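Local coordinates for uncharacterized protein (PDB 6SCE) that is a CRISPR-associated DNA nuclease of type III defence, switched on when cyclic oligoadenylate binds to it, at residues Glu111-Glu117 with Ser349-Ala353; Ala296-Glu300 with Ser381-Ala387; Lys558-Leu564 with Met587-Arg593. All blocks are in the same frame, centred on the assembly; numbering follows the deposited sequence.

From the N terminus, the chain first opens contact 1 in the loop after strand 105-111. It then runs through a second sheet before opening contact 2 at the end of strand 293-297. Contact 1 closes at 349-353 and contact 2 only later, at 381-387, so the two cross along the chain, and both lie against the bound adenylate. They also touch: Pro351 O and Thr383 OG1 are 2.8 Å apart, probably hydrogen-bonded. Contact 1 ties the N-terminal sheet to the one containing strand 293-297; contact 2 lies within the domain built on the latter. Contact 3 follows in series, a local closure over helix 561-579, beside the sheet that holds strands 551-558 and 584-592.

Contact 1. Residues Glu111-Glu117 with Ser349-Ala353; sequences EGHRALE and SGPWA. With nucleotides of chain B.
Glu111 and Trp352 bring their CA atoms to 6.2 Å, as do His113 and Pro351, where two loops face each other. A type II turn from Arg114 to Glu117 shapes the first; a type I turn from Gly350 to Ala353 shapes the second and leads into helix 354-370. Glu111 lays its CG against Trp352 CB at 3.6 Å, while its OE2 sits 3.4 Å from Pro351 CG. The same carboxylate grips His113 twice, by ND1 to OE1 at 2.8 Å, in the imidazole plane, and by the backbone N to OE2. This His-carboxylate pair turns His113 NE2 toward O2' of A2 of chain B, 2.7 Å away. The loops thus join two Rossmann-like sheets over the ligand, as expected of paired CARF domains reading a cyclic oligoadenylate. Over one face of the Arg114 guanidinium stands the indole rim of Trp352, the planes 73° apart. Bends at chi2 (62°) and chi3 (63°) curl the arginine back, so that NH2 donates to Ser349 O at 3.3 Å and a water joins NH1 to the same carbonyl. Glu324 holds Arg114 NE in a salt bridge, and Arg120, paired with Glu117, makes a cation-pi contact with Trp352.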
loop_
_atom_site.group_PDB
_atom_site.type_symbol
_atom_site.label_atom_id
_atom_site.label_comp_id
_atom_site.label_asym_id
_atom_site.label_seq_id
_atom_site.Cartn_x
_atom_site.Cartn_y
_atom_site.Cartn_z
ATOM N N GLU A 111 -9.486 10.046 -12.644
ATOM C CA GLU A 111 -9.604 9.827 -11.223
ATOM C C GLU A 111 -10.767 8.878 -10.954
ATOM O O GLU A 111 -11.926 9.235 -11.168
ATOM C CB GLU A 111 -9.765 11.212 -10.585
ATOM C CG GLU A 111 -10.423 11.260 -9.234
ATOM C CD GLU A 111 -9.847 10.273 -8.250
ATOM O OE1 GLU A 111 -8.561 10.197 -8.154
ATOM O OE2 GLU A 111 -10.717 9.618 -7.590
ATOM N N GLY A 112 -10.457 7.660 -10.515
ATOM C CA GLY A 112 -11.470 6.639 -10.292
ATOM C C GLY A 112 -11.412 5.984 -8.942
ATOM O O GLY A 112 -11.667 4.769 -8.810
ATOM N N HIS A 113 -11.113 6.772 -7.926
ATOM C CA HIS A 113 -10.844 6.222 -6.642
ATOM C C HIS A 113 -12.026 6.242 -5.669
ATOM O O HIS A 113 -11.868 5.844 -4.529
ATOM C CB HIS A 113 -9.640 6.927 -6.046
ATOM C CG HIS A 113 -8.361 6.631 -6.777
ATOM N ND1 HIS A 113 -7.764 7.530 -7.623
ATOM C CD2 HIS A 113 -7.565 5.540 -6.757
ATOM C CE1 HIS A 113 -6.651 7.000 -8.108
ATOM N NE2 HIS A 113 -6.510 5.797 -7.597
ATOM N N ARG A 114 -13.195 6.694 -6.106
ATOM C CA ARG A 114 -14.393 6.586 -5.259
ATOM C C ARG A 114 -15.278 5.404 -5.697
ATOM O O ARG A 114 -15.727 5.331 -6.844
ATOM C CB ARG A 114 -15.163 7.914 -5.293
ATOM C CG ARG A 114 -16.543 7.878 -4.618
ATOM C CD ARG A 114 -16.545 7.562 -3.135
ATOM N NE ARG A 114 -15.857 8.504 -2.239
ATOM C CZ ARG A 114 -16.285 9.701 -1.849
ATOM N NH1 ARG A 114 -17.434 10.219 -2.297
ATOM N NH2 ARG A 114 -15.553 10.395 -0.991
ATOM N N ALA A 115 -15.473 4.461 -4.788
ATOM C CA ALA A 115 -16.250 3.267 -5.045
ATOM C C ALA A 115 -17.648 3.599 -5.520
ATOM O O ALA A 115 -18.262 4.550 -5.024
ATOM C CB ALA A 115 -16.331 2.394 -3.782
ATOM N N LEU A 116 -18.091 2.825 -6.504
ATOM C CA LEU A 116 -19.386 2.912 -7.150
ATOM C C LEU A 116 -19.642 4.159 -7.976
ATOM O O LEU A 116 -20.764 4.373 -8.433
ATOM C CB LEU A 116 -20.525 2.708 -6.128
ATOM C CG LEU A 116 -20.616 1.334 -5.485
ATOM C CD1 LEU A 116 -21.842 1.292 -4.583
ATOM C CD2 LEU A 116 -20.691 0.231 -6.510
ATOM N N GLU A 117 -18.625 4.990 -8.202
ATOM C CA GLU A 117 -18.778 6.115 -9.130
ATOM C C GLU A 117 -18.082 5.835 -10.442
ATOM O O GLU A 117 -17.201 4.994 -10.491
ATOM C CB GLU A 117 -18.211 7.367 -8.525
ATOM C CG GLU A 117 -19.134 7.989 -7.490
ATOM C CD GLU A 117 -18.773 9.426 -7.187
ATOM O OE1 GLU A 117 -17.881 9.980 -7.858
ATOM O OE2 GLU A 117 -19.369 9.989 -6.247
ATOM N N SER A 349 -14.223 16.468 0.015
ATOM C CA SER A 349 -15.475 15.910 -0.462
ATOM C C SER A 349 -15.236 14.549 -1.100
ATOM O O SER A 349 -16.052 13.649 -0.958
ATOM C CB SER A 349 -16.139 16.845 -1.482
ATOM O OG SER A 349 -16.389 18.112 -0.901
ATOM N N GLY A 350 -14.099 14.386 -1.775
ATOM C CA GLY A 350 -13.775 13.085 -2.357
ATOM C C GLY A 350 -12.358 13.074 -2.919
ATOM O O GLY A 350 -11.664 14.091 -2.897
ATOM N N PRO A 351 -11.952 11.923 -3.462
ATOM C CA PRO A 351 -10.559 11.796 -3.931
ATOM C C PRO A 351 -10.238 12.601 -5.165
ATOM O O PRO A 351 -9.076 12.717 -5.531
ATOM C CB PRO A 351 -10.415 10.287 -4.174
ATOM C CG PRO A 351 -11.792 9.770 -4.375
ATOM C CD PRO A 351 -12.623 10.619 -3.410
ATOM N N TRP A 352 -11.261 13.161 -5.807
ATOM C CA TRP A 352 -11.091 14.031 -6.960
ATOM C C TRP A 352 -10.836 15.471 -6.586
ATOM O O TRP A 352 -10.636 16.286 -7.471
ATOM C CB TRP A 352 -12.373 14.006 -7.833
ATOM C CG TRP A 352 -13.575 14.488 -7.009
ATOM C CD1 TRP A 352 -13.969 15.789 -6.796
ATOM C CD2 TRP A 352 -14.486 13.669 -6.269
ATOM N NE1 TRP A 352 -15.056 15.818 -5.944
ATOM C CE2 TRP A 352 -15.406 14.534 -5.627
ATOM C CE3 TRP A 352 -14.626 12.289 -6.102
ATOM C CZ2 TRP A 352 -16.445 14.061 -4.833
ATOM C CZ3 TRP A 352 -15.659 11.820 -5.303
ATOM C CH2 TRP A 352 -16.550 12.705 -4.679
ATOM N N ALA A 353 -10.849 15.801 -5.300
ATOM C CA ALA A 353 -11.015 17.207 -4.891
ATOM C C ALA A 353 -9.712 18.010 -4.831
ATOM O O ALA A 353 -9.324 18.528 -3.789
ATOM C CB ALA A 353 -11.757 17.275 -3.585
ATOM P P A B 3 -2.940 7.571 -8.234
ATOM O OP1 A B 3 -3.655 8.801 -8.764
ATOM O OP2 A B 3 -1.501 7.489 -8.666
ATOM O "O5'" A B 3 -3.052 7.551 -6.652
ATOM C "C5'" A B 3 -2.746 6.399 -5.853
ATOM C "C4'" A B 3 -2.857 6.826 -4.408
ATOM O "O4'" A B 3 -4.238 7.191 -4.109
ATOM C "C3'" A B 3 -2.460 5.777 -3.377
ATOM O "O3'" A B 3 -1.569 6.407 -2.477
ATOM C "C2'" A B 3 -3.800 5.412 -2.718
ATOM O "O2'" A B 3 -3.681 4.966 -1.384
ATOM C "C1'" A B 3 -4.537 6.742 -2.813
ATOM N N9 A B 3 -5.973 6.624 -2.716
ATOM C C8 A B 3 -6.771 5.755 -3.423
ATOM N N7 A B 3 -8.049 5.912 -3.145
ATOM C C5 A B 3 -8.083 6.961 -2.241
ATOM C C6 A B 3 -9.151 7.606 -1.587
ATOM N N6 A B 3 -10.426 7.288 -1.799
ATOM N N1 A B 3 -8.837 8.633 -0.765
ATOM C C2 A B 3 -7.551 8.965 -0.598
ATOM N N3 A B 3 -6.458 8.426 -1.154
ATOM C C4 A B 3 -6.807 7.416 -1.974
ATOM P P A B 2 -0.016 3.263 -11.963
ATOM O OP1 A B 2 -0.127 1.774 -11.866
ATOM O OP2 A B 2 0.180 3.964 -13.281
ATOM O "O5'" A B 2 -1.340 3.872 -11.291
ATOM C "C5'" A B 2 -1.609 5.283 -11.462
ATOM C "C4'" A B 2 -2.921 5.623 -10.801
ATOM O "O4'" A B 2 -3.990 4.958 -11.527
ATOM C "C3'" A B 2 -3.062 5.206 -9.343
ATOM O "O3'" A B 2 -3.717 6.215 -8.576
ATOM C "C2'" A B 2 -3.957 3.972 -9.421
ATOM O "O2'" A B 2 -4.740 3.801 -8.259
ATOM C "C1'" A B 2 -4.840 4.321 -10.611
ATOM N N9 A B 2 -5.493 3.190 -11.242
ATOM C C8 A B 2 -5.134 1.864 -11.168
ATOM N N7 A B 2 -5.973 1.083 -11.802
ATOM C C5 A B 2 -6.946 1.934 -12.303
ATOM C C6 A B 2 -8.115 1.707 -13.054
ATOM N N6 A B 2 -8.561 0.496 -13.380
ATOM N N1 A B 2 -8.835 2.793 -13.424
ATOM C C2 A B 2 -8.429 3.998 -13.001
ATOM N N3 A B 2 -7.357 4.334 -12.282
ATOM C C4 A B 2 -6.656 3.239 -11.957
HETATM O O HOH W 1 -18.498 12.341 -0.809
#

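Contact 2. Residues Ala296-Glu300 with Ser381-Ala387; sequences ALVSE and SGTTAMA. With nucleotides of chain B.
The phosphate-binding edge of a Rossmann-like CARF domain is built here, where the loop leaving strand 293-297 meets the glycine-containing turn that starts helix 384-393. Ser299 and Gly382 make the central join: Gly382 N donates to Ser299 OG over 2.9 Å, with an N-H...O angle of 161°. The hydroxyl sits between its own backbone N and carbonyl carbon (chi1 61°), a rotation that lets OG accept from Gly382 while donating to OP2 of A4 of chain B at 2.7 Å. Next in the chain, Glu300 N reaches O2' of A3 of chain B.

On the other segment, Thr384 takes OP1 of A3 of chain B with two donors, its backbone N at 2.8 Å and its OG1 at 2.6 Å. Thr383 caps the helix, OG1 accepting from the N of selenomethionine 386 (Met386), and Lys90 from outside the contact bonds to Gly382 O. Met386 touches both the strand and the ligand. Its CB packs on Leu297 CD2 in the conformer given, one of two modelled, and its selenium lies 3.7 Å from C2 of the base of A3 of chain B. Leu297 fills much of the apolar side and covers Ser381 O, a buried carbonyl that finds no partner in the model. Two waters bridge Leu297 and Ser381, one between their backbone N atoms, the other between Leu297 O and Ser381 OG.

The A4 phosphate of chain B thus meets the Ser299 hydroxyl, and that of A3 of chain B the hydroxyl and amide N-H of Thr384, where the helix start would probably add favourable electrostatics. Accepting from Gly382 N helps fix the Ser299 OG rotation with its proton toward OP2 of A4 of chain B, and would probably make it a somewhat better donor.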
loop_
_atom_site.group_PDB
_atom_site.type_symbol
_atom_site.label_atom_id
_atom_site.label_comp_id
_atom_site.label_asym_id
_atom_site.label_seq_id
_atom_site.Cartn_x
_atom_site.Cartn_y
_atom_site.Cartn_z
ATOM N N ALA A 296 0.507 17.265 4.410
ATOM C CA ALA A 296 0.452 15.954 3.790
ATOM C C ALA A 296 -0.973 15.474 3.602
ATOM O O ALA A 296 -1.889 15.885 4.351
ATOM C CB ALA A 296 1.216 14.938 4.638
ATOM N N LEU A 297 -1.157 14.605 2.600
ATOM C CA LEU A 297 -2.379 13.838 2.443
ATOM C C LEU A 297 -2.215 12.569 3.288
ATOM O O LEU A 297 -1.093 12.261 3.715
ATOM C CB LEU A 297 -2.610 13.568 0.947
ATOM C CG LEU A 297 -2.567 14.998 0.375
ATOM C CD1 LEU A 297 -1.583 15.270 -0.739
ATOM C CD2 LEU A 297 -3.945 15.587 0.144
ATOM N N VAL A 298 -3.315 11.859 3.560
ATOM C CA VAL A 298 -3.259 10.581 4.238
ATOM C C VAL A 298 -3.873 9.551 3.308
ATOM O O VAL A 298 -4.962 9.743 2.760
ATOM C CB VAL A 298 -3.965 10.597 5.610
ATOM C CG1 VAL A 298 -3.948 9.204 6.234
ATOM C CG2 VAL A 298 -3.268 11.573 6.540
ATOM N N SER A 299 -3.156 8.458 3.111
ATOM C CA SER A 299 -3.631 7.378 2.268
ATOM C C SER A 299 -3.022 6.036 2.695
ATOM O O SER A 299 -2.647 5.882 3.857
ATOM C CB SER A 299 -3.444 7.724 0.800
ATOM O OG SER A 299 -2.084 7.923 0.451
ATOM N N GLU A 300 -2.972 5.047 1.812
ATOM C CA GLU A 300 -2.725 3.683 2.230
ATOM C C GLU A 300 -1.311 3.482 2.798
ATOM O O GLU A 300 -1.125 2.767 3.771
ATOM C CB GLU A 300 -3.007 2.708 1.076
ATOM C CG GLU A 300 -2.640 1.255 1.365
ATOM C CD GLU A 300 -3.439 0.629 2.507
ATOM O OE1 GLU A 300 -4.601 1.053 2.704
ATOM O OE2 GLU A 300 -2.912 -0.306 3.195
ATOM N N SER A 381 1.352 11.026 -0.896
ATOM C CA SER A 381 0.081 10.440 -0.474
ATOM C C SER A 381 -1.124 11.098 -1.152
ATOM O O SER A 381 -1.048 12.159 -1.774
ATOM C CB SER A 381 -0.044 10.508 1.044
ATOM O OG SER A 381 1.113 9.982 1.684
ATOM N N GLY A 382 -2.260 10.428 -0.973
ATOM C CA GLY A 382 -3.456 10.734 -1.683
ATOM C C GLY A 382 -3.353 10.311 -3.130
ATOM O O GLY A 382 -2.312 9.829 -3.614
ATOM N N THR A 383 -4.439 10.545 -3.842
ATOM C CA THR A 383 -4.519 10.329 -5.272
ATOM C C THR A 383 -3.692 11.385 -5.990
ATOM O O THR A 383 -3.262 12.360 -5.388
ATOM C CB THR A 383 -5.975 10.454 -5.741
ATOM O OG1 THR A 383 -6.400 11.795 -5.493
ATOM C CG2 THR A 383 -6.857 9.446 -5.016
ATOM N N THR A 384 -3.471 11.228 -7.285
ATOM C CA THR A 384 -2.718 12.241 -8.036
ATOM C C THR A 384 -3.415 13.602 -8.000
ATOM O O THR A 384 -2.764 14.632 -7.818
ATOM C CB THR A 384 -2.420 11.794 -9.480
ATOM O OG1 THR A 384 -1.774 10.514 -9.439
ATOM C CG2 THR A 384 -1.538 12.745 -10.168
ATOM N N ALA A 385 -4.749 13.591 -8.080
ATOM C CA ALA A 385 -5.533 14.798 -7.915
ATOM C C ALA A 385 -5.232 15.502 -6.614
ATOM O O ALA A 385 -4.996 16.716 -6.638
ATOM C CB ALA A 385 -7.029 14.503 -8.033
HETATM N N MSE A 386 -5.194 14.758 -5.515
HETATM C CA MSE A 386 -4.984 15.346 -4.198
HETATM C C MSE A 386 -3.589 15.897 -4.039
HETATM O O MSE A 386 -3.381 16.997 -3.528
HETATM C CB MSE A 386 -5.317 14.343 -3.127
HETATM C CG MSE A 386 -6.792 13.929 -3.074
HETATM SE SE MSE A 386 -7.133 12.305 -2.087
HETATM C CE MSE A 386 -6.422 12.784 -0.354
ATOM N N ALA A 387 -2.610 15.129 -4.499
ATOM C CA ALA A 387 -1.219 15.547 -4.429
ATOM C C ALA A 387 -0.907 16.750 -5.317
ATOM O O ALA A 387 -0.142 17.642 -4.918
ATOM C CB ALA A 387 -0.325 14.376 -4.768
ATOM P P A B 3 -2.940 7.571 -8.234
ATOM O OP1 A B 3 -3.655 8.801 -8.764
ATOM O OP2 A B 3 -1.501 7.489 -8.666
ATOM O "O5'" A B 3 -3.052 7.551 -6.652
ATOM C "C5'" A B 3 -2.746 6.399 -5.853
ATOM C "C4'" A B 3 -2.857 6.826 -4.408
ATOM O "O4'" A B 3 -4.238 7.191 -4.109
ATOM C "C3'" A B 3 -2.460 5.777 -3.377
ATOM O "O3'" A B 3 -1.569 6.407 -2.477
ATOM C "C2'" A B 3 -3.800 5.412 -2.718
ATOM O "O2'" A B 3 -3.681 4.966 -1.384
ATOM C "C1'" A B 3 -4.537 6.742 -2.813
ATOM N N9 A B 3 -5.973 6.624 -2.716
ATOM C C8 A B 3 -6.771 5.755 -3.423
ATOM N N7 A B 3 -8.049 5.912 -3.145
ATOM C C5 A B 3 -8.083 6.961 -2.241
ATOM C C6 A B 3 -9.151 7.606 -1.587
ATOM N N6 A B 3 -10.426 7.288 -1.799
ATOM N N1 A B 3 -8.837 8.633 -0.765
ATOM C C2 A B 3 -7.551 8.965 -0.598
ATOM N N3 A B 3 -6.458 8.426 -1.154
ATOM C C4 A B 3 -6.807 7.416 -1.974
ATOM P P A B 4 -0.385 5.617 -1.735
ATOM O OP1 A B 4 -0.324 4.208 -2.218
ATOM O OP2 A B 4 -0.428 5.886 -0.255
ATOM O "O5'" A B 4 0.828 6.419 -2.398
ATOM C "C5'" A B 4 2.141 6.216 -1.855
ATOM C "C4'" A B 4 3.149 6.483 -2.948
ATOM O "O4'" A B 4 4.477 6.610 -2.365
ATOM C "C3'" A B 4 3.236 5.358 -3.971
ATOM O "O3'" A B 4 3.533 5.780 -5.298
ATOM C "C2'" A B 4 4.423 4.558 -3.428
ATOM O "O2'" A B 4 4.994 3.705 -4.394
ATOM C "C1'" A B 4 5.332 5.702 -3.017
ATOM N N9 A B 4 6.431 5.329 -2.137
ATOM C C8 A B 4 7.745 5.658 -2.356
ATOM N N7 A B 4 8.550 5.161 -1.454
ATOM C C5 A B 4 7.726 4.427 -0.606
ATOM C C6 A B 4 7.985 3.653 0.545
ATOM N N6 A B 4 9.203 3.441 1.054
ATOM N N1 A B 4 6.925 3.040 1.132
ATOM C C2 A B 4 5.708 3.221 0.605
ATOM N N3 A B 4 5.341 3.945 -0.458
ATOM C C4 A B 4 6.406 4.531 -1.023
HETATM O O HOH W 2 1.177 13.554 1.060
HETATM O O HOH W 3 0.658 10.323 4.221
#

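Contact 3. Residues Lys558-Leu564 with Met587-Arg593; sequences KPTDEGL and MVARRWR
Lys558 and Ala589 form a parallel beta bridge, joined by backbone hydrogen bonds. Lys558 N donates to Val588 O, Arg590 N to Lys558 O, and Arg591 N to Pro559 O, each at 3.0 Å. Beyond them the pairing slackens: Asp561 N to Arg591 O is a weak bond at 3.4 Å. C-H groups add to the ladder, Ala589 CA lying 3.2 Å from Lys558 O.

The apolar contacts belong to helix 561-579, which crosses over between strands 551-558 and 584-592 in a beta-alpha-beta unit. Leu564, its CG anti to the carbonyl carbon (chi1 -57°), sends CD1 down onto Ala589 CB at 3.6 Å and against the edge of Trp592 at CZ3, while CD2 lies by the CB of selenomethionine 587 (Met587). The latter's chain, bent twice, brings CE to within 3.4 Å of Leu564 O.

A third group of interactions gathers round Asp561. Its CB is modelled over the face of the six-membered ring of Trp592, a CH-pi arrangement whose exact spacing is doubtful. OD1 accepts from Arg593 N at 3.2 Å, the donor standing well above the carboxylate plane. OD2 turns to Arg565 in a salt bridge.

Glu556 and Lys558 fit the (D/E)xK signature of PD-(D/E)XK nucleases, probably marking the nuclease domain. With its carboxylate shared between a backbone N-H and Arg565, Asp561 ties the first turn of the helix to the chain at Arg593, following strand 584-592, beside that signature.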
loop_
_atom_site.group_PDB
_atom_site.type_symbol
_atom_site.label_atom_id
_atom_site.label_comp_id
_atom_site.label_asym_id
_atom_site.label_seq_id
_atom_site.Cartn_x
_atom_site.Cartn_y
_atom_site.Cartn_z
ATOM N N LYS A 558 10.584 -20.431 12.876
ATOM C CA LYS A 558 10.017 -21.782 12.966
ATOM C C LYS A 558 11.133 -22.826 13.089
ATOM O O LYS A 558 12.266 -22.585 12.652
ATOM C CB LYS A 558 9.150 -22.084 11.737
ATOM C CG LYS A 558 7.794 -21.372 11.712
ATOM C CD LYS A 558 6.926 -21.742 12.905
ATOM C CE LYS A 558 5.450 -21.574 12.594
ATOM N NZ LYS A 558 4.646 -21.496 13.834
ATOM N N PRO A 559 10.821 -23.993 13.699
ATOM C CA PRO A 559 11.839 -25.058 13.745
ATOM C C PRO A 559 12.241 -25.561 12.360
ATOM O O PRO A 559 13.421 -25.819 12.109
ATOM C CB PRO A 559 11.152 -26.168 14.549
ATOM C CG PRO A 559 10.099 -25.478 15.360
ATOM C CD PRO A 559 9.638 -24.308 14.526
ATOM N N THR A 560 11.270 -25.662 11.459
ATOM C CA THR A 560 11.505 -26.218 10.133
ATOM C C THR A 560 10.913 -25.333 9.028
ATOM O O THR A 560 10.078 -24.473 9.309
ATOM C CB THR A 560 10.883 -27.633 10.057
ATOM O OG1 THR A 560 11.345 -28.409 11.177
ATOM C CG2 THR A 560 11.281 -28.345 8.804
ATOM N N ASP A 561 11.370 -25.553 7.790
ATOM C CA ASP A 561 10.735 -25.018 6.582
ATOM C C ASP A 561 9.221 -25.264 6.513
ATOM O O ASP A 561 8.512 -24.567 5.789
ATOM C CB ASP A 561 11.416 -25.577 5.319
ATOM C CG ASP A 561 11.232 -27.090 5.146
ATOM O OD1 ASP A 561 11.754 -27.870 5.975
ATOM O OD2 ASP A 561 10.602 -27.500 4.145
ATOM N N GLU A 562 8.736 -26.232 7.287
ATOM C CA GLU A 562 7.334 -26.626 7.275
ATOM C C GLU A 562 6.425 -25.560 7.924
ATOM O O GLU A 562 5.330 -25.279 7.431
ATOM C CB GLU A 562 7.186 -27.970 8.001
ATOM C CG GLU A 562 5.977 -28.796 7.591
ATOM C CD GLU A 562 5.939 -30.156 8.282
ATOM O OE1 GLU A 562 6.225 -30.219 9.498
ATOM O OE2 GLU A 562 5.619 -31.164 7.616
ATOM N N GLY A 563 6.870 -24.990 9.038
ATOM C CA GLY A 563 6.116 -23.929 9.705
ATOM C C GLY A 563 6.062 -22.679 8.838
ATOM O O GLY A 563 5.038 -21.982 8.793
ATOM N N LEU A 564 7.165 -22.417 8.141
ATOM C CA LEU A 564 7.294 -21.261 7.260
ATOM C C LEU A 564 6.428 -21.408 6.010
ATOM O O LEU A 564 5.776 -20.446 5.597
ATOM C CB LEU A 564 8.755 -21.052 6.861
ATOM C CG LEU A 564 9.748 -20.877 8.009
ATOM C CD1 LEU A 564 11.159 -20.729 7.462
ATOM C CD2 LEU A 564 9.373 -19.700 8.896
HETATM N N MSE A 587 11.699 -14.905 6.923
HETATM C CA MSE A 587 11.225 -16.222 7.332
HETATM C C MSE A 587 12.459 -17.011 7.681
HETATM O O MSE A 587 13.286 -17.271 6.807
HETATM C CB MSE A 587 10.466 -16.879 6.178
HETATM C CG MSE A 587 9.511 -15.935 5.455
HETATM SE SE MSE A 587 7.943 -15.647 6.601
HETATM C CE MSE A 587 7.011 -17.340 6.278
ATOM N N VAL A 588 12.617 -17.361 8.957
ATOM C CA VAL A 588 13.840 -18.040 9.438
ATOM C C VAL A 588 13.507 -19.396 10.053
ATOM O O VAL A 588 12.691 -19.496 10.997
ATOM C CB VAL A 588 14.595 -17.222 10.518
ATOM C CG1 VAL A 588 15.921 -17.910 10.900
ATOM C CG2 VAL A 588 14.862 -15.806 10.035
ATOM N N ALA A 589 14.149 -20.433 9.526
ATOM C CA ALA A 589 14.023 -21.791 10.063
ATOM C C ALA A 589 15.306 -22.210 10.777
ATOM O O ALA A 589 16.404 -21.909 10.323
ATOM C CB ALA A 589 13.715 -22.776 8.948
ATOM N N ARG A 590 15.165 -22.905 11.898
ATOM C CA ARG A 590 16.314 -23.566 12.524
ATOM C C ARG A 590 16.951 -24.520 11.515
ATOM O O ARG A 590 18.158 -24.447 11.258
ATOM C CB ARG A 590 15.881 -24.334 13.773
ATOM C CG ARG A 590 17.040 -24.837 14.610
ATOM C CD ARG A 590 16.611 -25.937 15.570
ATOM N NE ARG A 590 17.738 -26.815 15.872
ATOM C CZ ARG A 590 18.086 -27.896 15.172
ATOM N NH1 ARG A 590 19.141 -28.605 15.561
ATOM N NH2 ARG A 590 17.398 -28.281 14.102
ATOM N N ARG A 591 16.113 -25.375 10.922
ATOM C CA ARG A 591 16.557 -26.359 9.929
ATOM C C ARG A 591 15.696 -26.340 8.658
ATOM O O ARG A 591 14.494 -26.607 8.706
ATOM C CB ARG A 591 16.521 -27.767 10.548
ATOM C CG ARG A 591 17.299 -28.839 9.781
ATOM C CD ARG A 591 18.818 -28.659 9.798
ATOM N NE ARG A 591 19.368 -28.426 11.141
ATOM C CZ ARG A 591 20.592 -28.778 11.551
ATOM N NH1 ARG A 591 21.451 -29.399 10.741
ATOM N NH2 ARG A 591 20.961 -28.497 12.797
ATOM N N TRP A 592 16.317 -26.047 7.521
ATOM C CA TRP A 592 15.647 -26.192 6.233
ATOM C C TRP A 592 15.922 -27.578 5.654
ATOM O O TRP A 592 17.070 -28.015 5.619
ATOM C CB TRP A 592 16.104 -25.124 5.230
ATOM C CG TRP A 592 15.149 -25.031 4.069
ATOM C CD1 TRP A 592 15.125 -25.824 2.953
ATOM C CD2 TRP A 592 14.050 -24.122 3.936
ATOM N NE1 TRP A 592 14.088 -25.456 2.130
ATOM C CE2 TRP A 592 13.410 -24.416 2.711
ATOM C CE3 TRP A 592 13.547 -23.089 4.730
ATOM C CZ2 TRP A 592 12.291 -23.710 2.264
ATOM C CZ3 TRP A 592 12.439 -22.389 4.283
ATOM C CH2 TRP A 592 11.822 -22.705 3.064
ATOM N N ARG A 593 14.869 -28.239 5.175
ATOM C CA ARG A 593 14.974 -29.571 4.567
ATOM C C ARG A 593 14.508 -29.620 3.112
ATOM O O ARG A 593 15.328 -29.789 2.209
ATOM C CB ARG A 593 14.192 -30.586 5.397
ATOM C CG ARG A 593 14.944 -30.976 6.650
ATOM C CD ARG A 593 14.043 -31.466 7.764
ATOM N NE ARG A 593 14.742 -31.385 9.045
ATOM C CZ ARG A 593 14.241 -31.786 10.210
ATOM N NH1 ARG A 593 13.022 -32.315 10.282
ATOM N NH2 ARG A 593 14.971 -31.657 11.312
#